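Local coordinates for 3-oxoacyl-[acyl-carrier-protein] synthase 3 (Micrococcus luteus NCTC 2665, PDB 4EWP), which probably catalyses the condensation of malonyl-ACP with acetyl-CoA that initiates fatty acid synthesis, at residues V243-R256 against M279-L291. Numbering follows the deposited sequence.
Sequences VFRWAVWSMAKVAR and MRIIDEFAKQLKL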
ATOM      1  N   VAL A 243     -13.820 -19.309  -4.350  1.00 29.40           N
ATOM      2  CA  VAL A 243     -12.425 -19.072  -4.709  1.00 30.37           C
ATOM      3  C   VAL A 243     -11.975 -20.000  -5.828  1.00 31.62           C
ATOM      4  O   VAL A 243     -11.352 -19.549  -6.788  1.00 29.37           O
ATOM      5  CB  VAL A 243     -11.484 -19.216  -3.512  1.00 30.71           C
ATOM      6  CG1 VAL A 243     -10.037 -19.214  -3.978  1.00 27.77           C
ATOM      7  CG2 VAL A 243     -11.732 -18.089  -2.526  1.00 30.65           C
ATOM      8  N   PHE A 244     -12.309 -21.289  -5.715  1.00 31.98           N
ATOM      9  CA  PHE A 244     -11.900 -22.275  -6.726  1.00 26.88           C
ATOM     10  C   PHE A 244     -12.450 -21.950  -8.117  1.00 29.53           C
ATOM     11  O   PHE A 244     -11.702 -21.926  -9.098  1.00 31.42           O
ATOM     12  CB  PHE A 244     -12.305 -23.696  -6.326  1.00 27.76           C
ATOM     13  CG  PHE A 244     -11.903 -24.745  -7.339  1.00 34.25           C
ATOM     14  CD1 PHE A 244     -10.658 -25.365  -7.265  1.00 34.07           C
ATOM     15  CD2 PHE A 244     -12.762 -25.096  -8.378  1.00 33.62           C
ATOM     16  CE1 PHE A 244     -10.284 -26.328  -8.202  1.00 33.64           C
ATOM     17  CE2 PHE A 244     -12.389 -26.048  -9.317  1.00 34.98           C
ATOM     18  CZ  PHE A 244     -11.148 -26.669  -9.225  1.00 33.44           C
ATOM     19  N   ARG A 245     -13.757 -21.711  -8.208  1.00 30.27           N
ATOM     20  CA  ARG A 245     -14.377 -21.384  -9.492  1.00 34.96           C
ATOM     21  C   ARG A 245     -13.739 -20.158 -10.130  1.00 31.14           C
ATOM     22  O   ARG A 245     -13.493 -20.126 -11.337  1.00 31.66           O
ATOM     23  CB  ARG A 245     -15.888 -21.181  -9.349  1.00 37.88           C
ATOM     24  CG  ARG A 245     -16.647 -22.469  -9.222  1.00 42.93           C
ATOM     25  CD  ARG A 245     -18.143 -22.257  -9.309  1.00 41.98           C
ATOM     26  NE  ARG A 245     -18.638 -21.434  -8.220  1.00 38.40           N
ATOM     27  CZ  ARG A 245     -19.068 -21.915  -7.062  1.00 36.02           C
ATOM     28  NH1 ARG A 245     -19.059 -23.214  -6.833  1.00 31.09           N
ATOM     29  NH2 ARG A 245     -19.503 -21.092  -6.124  1.00 39.62           N
ATOM     30  N   TRP A 246     -13.461 -19.149  -9.318  1.00 29.20           N
ATOM     31  CA  TRP A 246     -12.842 -17.922  -9.821  1.00 28.42           C
ATOM     32  C   TRP A 246     -11.357 -18.157 -10.136  1.00 27.94           C
ATOM     33  O   TRP A 246     -10.880 -17.885 -11.242  1.00 28.24           O
ATOM     34  CB  TRP A 246     -13.042 -16.795  -8.787  1.00 25.80           C
ATOM     35  CG  TRP A 246     -12.351 -15.503  -9.082  1.00 22.51           C
ATOM     36  CD1 TRP A 246     -12.742 -14.554  -9.979  1.00 20.90           C
ATOM     37  CD2 TRP A 246     -11.162 -14.993  -8.449  1.00 20.25           C
ATOM     38  NE1 TRP A 246     -11.860 -13.497  -9.961  1.00 23.85           N
ATOM     39  CE2 TRP A 246     -10.883 -13.743  -9.032  1.00 20.64           C
ATOM     40  CE3 TRP A 246     -10.311 -15.475  -7.450  1.00 18.29           C
ATOM     41  CZ2 TRP A 246      -9.790 -12.972  -8.654  1.00 24.72           C
ATOM     42  CZ3 TRP A 246      -9.227 -14.718  -7.078  1.00 20.11           C
ATOM     43  CH2 TRP A 246      -8.977 -13.472  -7.671  1.00 24.04           C
ATOM     44  N   ALA A 247     -10.638 -18.685  -9.151  1.00 29.20           N
ATOM     45  CA  ALA A 247      -9.195 -18.903  -9.256  1.00 28.70           C
ATOM     46  C   ALA A 247      -8.778 -19.638 -10.522  1.00 32.95           C
ATOM     47  O   ALA A 247      -7.720 -19.360 -11.096  1.00 37.81           O
ATOM     48  CB  ALA A 247      -8.694 -19.668  -8.040  1.00 25.07           C
ATOM     49  N   VAL A 248      -9.591 -20.604 -10.930  1.00 30.26           N
ATOM     50  CA  VAL A 248      -9.266 -21.456 -12.065  1.00 31.45           C
ATOM     51  C   VAL A 248      -9.848 -20.923 -13.370  1.00 32.95           C
ATOM     52  O   VAL A 248      -9.108 -20.631 -14.299  1.00 33.16           O
ATOM     53  CB  VAL A 248      -9.782 -22.901 -11.849  1.00 35.80           C
ATOM     54  CG1 VAL A 248      -9.592 -23.729 -13.113  1.00 37.06           C
ATOM     55  CG2 VAL A 248      -9.075 -23.546 -10.666  1.00 34.99           C
ATOM     56  N   TRP A 249     -11.171 -20.794 -13.432  1.00 32.70           N
ATOM     57  CA  TRP A 249     -11.858 -20.495 -14.687  1.00 34.79           C
ATOM     58  C   TRP A 249     -11.836 -19.013 -15.062  1.00 40.40           C
ATOM     59  O   TRP A 249     -11.910 -18.670 -16.242  1.00 45.94           O
ATOM     60  CB  TRP A 249     -13.289 -21.025 -14.630  1.00 40.30           C
ATOM     61  CG  TRP A 249     -13.316 -22.397 -14.027  1.00 41.13           C
ATOM     62  CD1 TRP A 249     -13.718 -22.733 -12.767  1.00 43.21           C
ATOM     63  CD2 TRP A 249     -12.856 -23.601 -14.632  1.00 37.02           C
ATOM     64  NE1 TRP A 249     -13.562 -24.077 -12.560  1.00 40.94           N
ATOM     65  CE2 TRP A 249     -13.030 -24.636 -13.691  1.00 40.19           C
ATOM     66  CE3 TRP A 249     -12.323 -23.913 -15.885  1.00 38.07           C
ATOM     67  CZ2 TRP A 249     -12.692 -25.958 -13.960  1.00 41.61           C
ATOM     68  CZ3 TRP A 249     -11.992 -25.223 -16.152  1.00 42.36           C
ATOM     69  CH2 TRP A 249     -12.178 -26.231 -15.192  1.00 42.55           C
ATOM     70  N   SER A 250     -11.718 -18.132 -14.070  1.00 31.81           N
ATOM     71  CA  SER A 250     -11.581 -16.712 -14.365  1.00 26.98           C
ATOM     72  C   SER A 250     -10.123 -16.324 -14.625  1.00 26.10           C
ATOM     73  O   SER A 250      -9.807 -15.648 -15.607  1.00 25.13           O
ATOM     74  CB  SER A 250     -12.177 -15.867 -13.239  1.00 28.69           C
ATOM     75  OG  SER A 250     -13.588 -15.839 -13.352  1.00 30.90           O
ATOM     76  N   MET A 251      -9.234 -16.764 -13.744  1.00 22.64           N
ATOM     77  CA  MET A 251      -7.824 -16.487 -13.903  1.00 20.63           C
ATOM     78  C   MET A 251      -7.239 -17.127 -15.161  1.00 21.42           C
ATOM     79  O   MET A 251      -6.274 -16.623 -15.719  1.00 27.89           O
ATOM     80  CB  MET A 251      -7.051 -16.893 -12.653  1.00 20.86           C
ATOM     81  CG  MET A 251      -7.406 -16.031 -11.431  1.00 26.42           C
ATOM     82  SD  MET A 251      -7.132 -14.248 -11.645  1.00 29.44           S
ATOM     83  CE  MET A 251      -8.744 -13.643 -12.145  1.00 19.35           C
ATOM     84  N   ALA A 252      -7.824 -18.217 -15.632  1.00 24.86           N
ATOM     85  CA  ALA A 252      -7.307 -18.813 -16.854  1.00 24.63           C
ATOM     86  C   ALA A 252      -7.464 -17.822 -18.009  1.00 23.90           C
ATOM     87  O   ALA A 252      -6.625 -17.763 -18.898  1.00 29.02           O
ATOM     88  CB  ALA A 252      -7.979 -20.140 -17.159  1.00 23.73           C
ATOM     89  N   LYS A 253      -8.517 -17.018 -17.978  1.00 27.72           N
ATOM     90  CA  LYS A 253      -8.732 -16.018 -19.024  1.00 31.28           C
ATOM     91  C   LYS A 253      -7.699 -14.908 -18.886  1.00 30.83           C
ATOM     92  O   LYS A 253      -7.181 -14.403 -19.884  1.00 30.73           O
ATOM     93  CB  LYS A 253     -10.147 -15.439 -18.948  1.00 34.80           C
ATOM     94  CG  LYS A 253     -11.234 -16.508 -18.904  1.00 46.85           C
ATOM     95  CD  LYS A 253     -12.635 -15.905 -18.977  1.00 51.98           C
ATOM     96  CE  LYS A 253     -13.700 -16.981 -18.847  1.00 53.48           C
ATOM     97  NZ  LYS A 253     -15.056 -16.434 -19.109  1.00 55.11           N
ATOM     98  N   VAL A 254      -7.399 -14.537 -17.643  1.00 26.42           N
ATOM     99  CA  VAL A 254      -6.375 -13.536 -17.379  1.00 26.40           C
ATOM    100  C   VAL A 254      -5.019 -14.038 -17.908  1.00 26.96           C
ATOM    101  O   VAL A 254      -4.294 -13.318 -18.605  1.00 22.25           O
ATOM    102  CB  VAL A 254      -6.281 -13.208 -15.866  1.00 23.60           C
ATOM    103  CG1 VAL A 254      -5.108 -12.255 -15.572  1.00 18.20           C
ATOM    104  CG2 VAL A 254      -7.604 -12.623 -15.357  1.00 24.91           C
ATOM    105  N   ALA A 255      -4.687 -15.282 -17.598  1.00 25.12           N
ATOM    106  CA  ALA A 255      -3.417 -15.839 -18.061  1.00 28.45           C
ATOM    107  C   ALA A 255      -3.317 -15.839 -19.591  1.00 26.53           C
ATOM    108  O   ALA A 255      -2.289 -15.469 -20.163  1.00 27.85           O
ATOM    109  CB  ALA A 255      -3.218 -17.241 -17.504  1.00 31.57           C
ATOM    110  N   ARG A 256      -4.382 -16.254 -20.263  1.00 22.15           N
ATOM    111  CA  ARG A 256      -4.359 -16.257 -21.724  1.00 28.63           C
ATOM    112  C   ARG A 256      -4.233 -14.825 -22.234  1.00 31.75           C
ATOM    113  O   ARG A 256      -3.533 -14.556 -23.211  1.00 31.18           O
ATOM    114  CB  ARG A 256      -5.586 -16.964 -22.318  1.00 30.89           C
ATOM    115  CG  ARG A 256      -5.524 -18.498 -22.171  1.00 38.87           C
ATOM    116  CD  ARG A 256      -6.698 -19.222 -22.856  1.00 41.06           C
ATOM    117  NE  ARG A 256      -7.967 -18.944 -22.183  1.00 45.56           N
ATOM    118  CZ  ARG A 256      -8.660 -19.831 -21.472  1.00 46.29           C
ATOM    119  NH1 ARG A 256      -8.226 -21.087 -21.346  1.00 44.44           N
ATOM    120  NH2 ARG A 256      -9.800 -19.459 -20.897  1.00 43.31           N
ATOM    121  N   MET A 279      -3.111 -26.890  -4.375  1.00 32.29           N
ATOM    122  CA  MET A 279      -2.600 -27.782  -5.417  1.00 31.81           C
ATOM    123  C   MET A 279      -3.676 -28.075  -6.455  1.00 30.21           C
ATOM    124  O   MET A 279      -3.405 -28.145  -7.659  1.00 32.21           O
ATOM    125  CB  MET A 279      -2.083 -29.090  -4.833  1.00 30.76           C
ATOM    126  CG  MET A 279      -1.326 -29.927  -5.847  1.00 27.65           C
ATOM    127  SD  MET A 279       0.266 -29.187  -6.222  1.00 42.14           S
ATOM    128  CE  MET A 279       1.211 -29.801  -4.829  1.00 35.92           C
ATOM    129  N   ARG A 280      -4.899 -28.253  -5.978  1.00 30.94           N
ATOM    130  CA  ARG A 280      -6.041 -28.490  -6.854  1.00 37.11           C
ATOM    131  C   ARG A 280      -6.236 -27.320  -7.828  1.00 36.41           C
ATOM    132  O   ARG A 280      -6.468 -27.517  -9.029  1.00 36.04           O
ATOM    133  CB  ARG A 280      -7.290 -28.745  -6.008  1.00 47.72           C
ATOM    134  CG  ARG A 280      -8.581 -28.807  -6.796  1.00 63.06           C
ATOM    135  CD  ARG A 280      -8.548 -29.916  -7.850  1.00 75.00           C
ATOM    136  NE  ARG A 280      -9.826 -30.057  -8.555  1.00 82.77           N
ATOM    137  CZ  ARG A 280      -9.976 -29.888  -9.867  1.00 87.02           C
ATOM    138  NH1 ARG A 280      -8.924 -29.585 -10.615  1.00 88.72           N
ATOM    139  NH2 ARG A 280     -11.166 -30.028 -10.437  1.00 87.17           N
ATOM    140  N   ILE A 281      -6.129 -26.095  -7.317  1.00 33.58           N
ATOM    141  CA  ILE A 281      -6.198 -24.936  -8.206  1.00 32.30           C
ATOM    142  C   ILE A 281      -5.044 -24.937  -9.225  1.00 31.94           C
ATOM    143  O   ILE A 281      -5.257 -24.728 -10.425  1.00 31.16           O
ATOM    144  CB  ILE A 281      -6.215 -23.612  -7.435  1.00 29.91           C
ATOM    145  CG1 ILE A 281      -7.584 -23.415  -6.774  1.00 31.87           C
ATOM    146  CG2 ILE A 281      -5.903 -22.458  -8.378  1.00 28.09           C
ATOM    147  CD1 ILE A 281      -7.671 -22.206  -5.862  1.00 32.59           C
ATOM    148  N   ILE A 282      -3.824 -25.170  -8.744  1.00 31.66           N
ATOM    149  CA  ILE A 282      -2.654 -25.202  -9.617  1.00 31.05           C
ATOM    150  C   ILE A 282      -2.819 -26.221 -10.750  1.00 31.93           C
ATOM    151  O   ILE A 282      -2.610 -25.889 -11.921  1.00 30.35           O
ATOM    152  CB  ILE A 282      -1.365 -25.521  -8.836  1.00 31.96           C
ATOM    153  CG1 ILE A 282      -1.080 -24.454  -7.781  1.00 27.71           C
ATOM    154  CG2 ILE A 282      -0.174 -25.638  -9.789  1.00 32.08           C
ATOM    155  CD1 ILE A 282       0.124 -24.797  -6.909  1.00 26.26           C
ATOM    156  N   ASP A 283      -3.178 -27.460 -10.406  1.00 31.54           N
ATOM    157  CA  ASP A 283      -3.358 -28.501 -11.422  1.00 35.40           C
ATOM    158  C   ASP A 283      -4.397 -28.126 -12.484  1.00 36.81           C
ATOM    159  O   ASP A 283      -4.128 -28.206 -13.680  1.00 34.75           O
ATOM    160  CB  ASP A 283      -3.770 -29.827 -10.783  1.00 38.71           C
ATOM    161  CG  ASP A 283      -2.704 -30.399  -9.879  1.00 42.32           C
ATOM    162  OD1 ASP A 283      -1.565 -29.906  -9.929  1.00 41.03           O
ATOM    163  OD2 ASP A 283      -3.005 -31.347  -9.125  1.00 45.03           O
ATOM    164  N   GLU A 284      -5.584 -27.721 -12.038  1.00 36.81           N
ATOM    165  CA  GLU A 284      -6.690 -27.442 -12.942  1.00 38.19           C
ATOM    166  C   GLU A 284      -6.334 -26.259 -13.841  1.00 34.60           C
ATOM    167  O   GLU A 284      -6.661 -26.238 -15.036  1.00 32.78           O
ATOM    168  CB  GLU A 284      -7.963 -27.163 -12.140  1.00 41.70           C
ATOM    169  CG  GLU A 284      -9.245 -27.264 -12.936  1.00 44.17           C
ATOM    170  CD  GLU A 284      -9.346 -28.555 -13.722  1.00 47.75           C
ATOM    171  OE1 GLU A 284      -9.347 -29.639 -13.102  1.00 49.19           O
ATOM    172  OE2 GLU A 284      -9.416 -28.479 -14.968  1.00 48.74           O
ATOM    173  N   PHE A 285      -5.638 -25.293 -13.247  1.00 29.64           N
ATOM    174  CA  PHE A 285      -5.115 -24.128 -13.952  1.00 32.07           C
ATOM    175  C   PHE A 285      -4.148 -24.542 -15.082  1.00 30.18           C
ATOM    176  O   PHE A 285      -4.332 -24.184 -16.248  1.00 29.86           O
ATOM    177  CB  PHE A 285      -4.407 -23.238 -12.925  1.00 40.85           C
ATOM    178  CG  PHE A 285      -4.377 -21.787 -13.280  1.00 40.43           C
ATOM    179  CD1 PHE A 285      -4.265 -20.830 -12.281  1.00 41.74           C
ATOM    180  CD2 PHE A 285      -4.438 -21.375 -14.599  1.00 41.43           C
ATOM    181  CE1 PHE A 285      -4.224 -19.482 -12.589  1.00 42.34           C
ATOM    182  CE2 PHE A 285      -4.395 -20.027 -14.922  1.00 43.25           C
ATOM    183  CZ  PHE A 285      -4.290 -19.077 -13.914  1.00 43.72           C
ATOM    184  N   ALA A 286      -3.128 -25.315 -14.731  1.00 27.58           N
ATOM    185  CA  ALA A 286      -2.171 -25.815 -15.712  1.00 26.91           C
ATOM    186  C   ALA A 286      -2.859 -26.566 -16.845  1.00 35.64           C
ATOM    187  O   ALA A 286      -2.479 -26.431 -18.006  1.00 37.51           O
ATOM    188  CB  ALA A 286      -1.124 -26.711 -15.028  1.00 26.13           C
ATOM    189  N   LYS A 287      -3.870 -27.366 -16.515  1.00 37.10           N
ATOM    190  CA  LYS A 287      -4.590 -28.113 -17.541  1.00 36.21           C
ATOM    191  C   LYS A 287      -5.311 -27.155 -18.488  1.00 37.63           C
ATOM    192  O   LYS A 287      -5.354 -27.362 -19.702  1.00 37.51           O
ATOM    193  CB  LYS A 287      -5.591 -29.070 -16.896  1.00 36.88           C
ATOM    194  CG  LYS A 287      -6.537 -29.748 -17.884  1.00 37.95           C
ATOM    195  CD  LYS A 287      -7.476 -30.734 -17.182  1.00 38.98           C
ATOM    196  CE  LYS A 287      -8.580 -31.227 -18.128  1.00 40.63           C
ATOM    197  NZ  LYS A 287      -9.418 -32.306 -17.521  1.00 39.95           N
ATOM    198  N   GLN A 288      -5.875 -26.093 -17.929  1.00 36.40           N
ATOM    199  CA  GLN A 288      -6.698 -25.186 -18.719  1.00 40.15           C
ATOM    200  C   GLN A 288      -5.830 -24.408 -19.740  1.00 38.99           C
ATOM    201  O   GLN A 288      -6.267 -24.088 -20.860  1.00 37.28           O
ATOM    202  CB  GLN A 288      -7.477 -24.260 -17.780  1.00 42.75           C
ATOM    203  CG  GLN A 288      -8.603 -23.483 -18.443  1.00 49.12           C
ATOM    204  CD  GLN A 288      -9.717 -24.373 -18.979  1.00 57.54           C
ATOM    205  OE1 GLN A 288      -9.866 -25.527 -18.566  1.00 58.80           O
ATOM    206  NE2 GLN A 288     -10.510 -23.834 -19.907  1.00 61.77           N
ATOM    207  N   LEU A 289      -4.580 -24.150 -19.359  1.00 34.91           N
ATOM    208  CA  LEU A 289      -3.644 -23.436 -20.225  1.00 30.92           C
ATOM    209  C   LEU A 289      -3.028 -24.289 -21.324  1.00 36.21           C
ATOM    210  O   LEU A 289      -2.233 -23.792 -22.122  1.00 36.92           O
ATOM    211  CB  LEU A 289      -2.530 -22.805 -19.402  1.00 34.00           C
ATOM    212  CG  LEU A 289      -2.997 -21.684 -18.482  1.00 32.83           C
ATOM    213  CD1 LEU A 289      -1.811 -21.019 -17.798  1.00 29.92           C
ATOM    214  CD2 LEU A 289      -3.796 -20.678 -19.285  1.00 35.55           C
ATOM    215  N   LYS A 290      -3.385 -25.571 -21.353  1.00 38.37           N
ATOM    216  CA  LYS A 290      -2.893 -26.495 -22.365  1.00 40.69           C
ATOM    217  C   LYS A 290      -1.373 -26.493 -22.512  1.00 37.19           C
ATOM    218  O   LYS A 290      -0.858 -26.487 -23.630  1.00 37.14           O
ATOM    219  CB  LYS A 290      -3.527 -26.176 -23.720  1.00 48.35           C
ATOM    220  CG  LYS A 290      -5.024 -26.413 -23.785  1.00 55.45           C
ATOM    221  CD  LYS A 290      -5.570 -26.035 -25.158  1.00 62.19           C
ATOM    222  CE  LYS A 290      -7.062 -26.339 -25.270  1.00 67.37           C
ATOM    223  NZ  LYS A 290      -7.341 -27.807 -25.356  1.00 69.75           N
ATOM    224  N   LEU A 291      -0.657 -26.530 -21.393  1.00 37.16           N
ATOM    225  CA  LEU A 291       0.800 -26.427 -21.423  1.00 33.97           C
ATOM    226  C   LEU A 291       1.414 -27.708 -21.964  1.00 37.88           C
ATOM    227  O   LEU A 291       0.902 -28.795 -21.704  1.00 41.36           O
ATOM    228  CB  LEU A 291       1.340 -26.186 -20.021  1.00 28.75           C
ATOM    229  CG  LEU A 291       0.827 -24.993 -19.224  1.00 27.86           C
ATOM    230  CD1 LEU A 291       1.472 -24.988 -17.853  1.00 26.79           C
ATOM    231  CD2 LEU A 291       1.110 -23.694 -19.950  1.00 28.51           C
TER
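Helices 243-256 and 279-288 run side by side with their N-to-C directions 30° apart and their axes 9.0 Å from each other at closest approach; the CA atoms of Val-248 and Phe-285 are the nearest pair across the two segments. Two apolar knobs from 279-288 fill holes in the other helix. Ile-281 sits among Val-243, Phe-244, Ala-247 and Val-248, its CD1 tight against Ala-247 CB at 3.5 Å, which suits a residue as small as alanine. One turn on, Phe-285 enters between Ala-247, Met-251, Ala-252 and Ala-255; the alanines admit the ring, whose CE2 lies 3.7 Å from Ala-252 CA. In the thiolase fold of FabH, 243-256 lies against strands 330-337 and 341-348 of the C-terminal half, and 279-288 follows the predicted active-site residue His-275, beginning in the predicted ACP-binding region. Toward the surface, Phe-244, its CG swung anti to the backbone N (chi1 180°), offers a flat apolar ring to Arg-280, with CZ over the centre of one guanidinium face. Arg-280 NH1 donates to Glu-284 OE1 in a salt bridge, its detail doubtful because the arginine is poorly ordered. Glu-284 suits this border: CB and CG pack on Val-248, CG 3.6 Å from CG1, while the carboxylate reaches Arg-280. Replacing this glutamate by alanine is likely to leave Arg-280 without its carboxylate mate and freer to swing off Phe-244, and to open a gap beside Val-248 CG1. Gln-288 likewise serves two ends, laying CG on Ala-252 CB at 3.6 Å while its polar amide turns OE1 to the Trp-249 ring edge, 3.2 Å from CZ3.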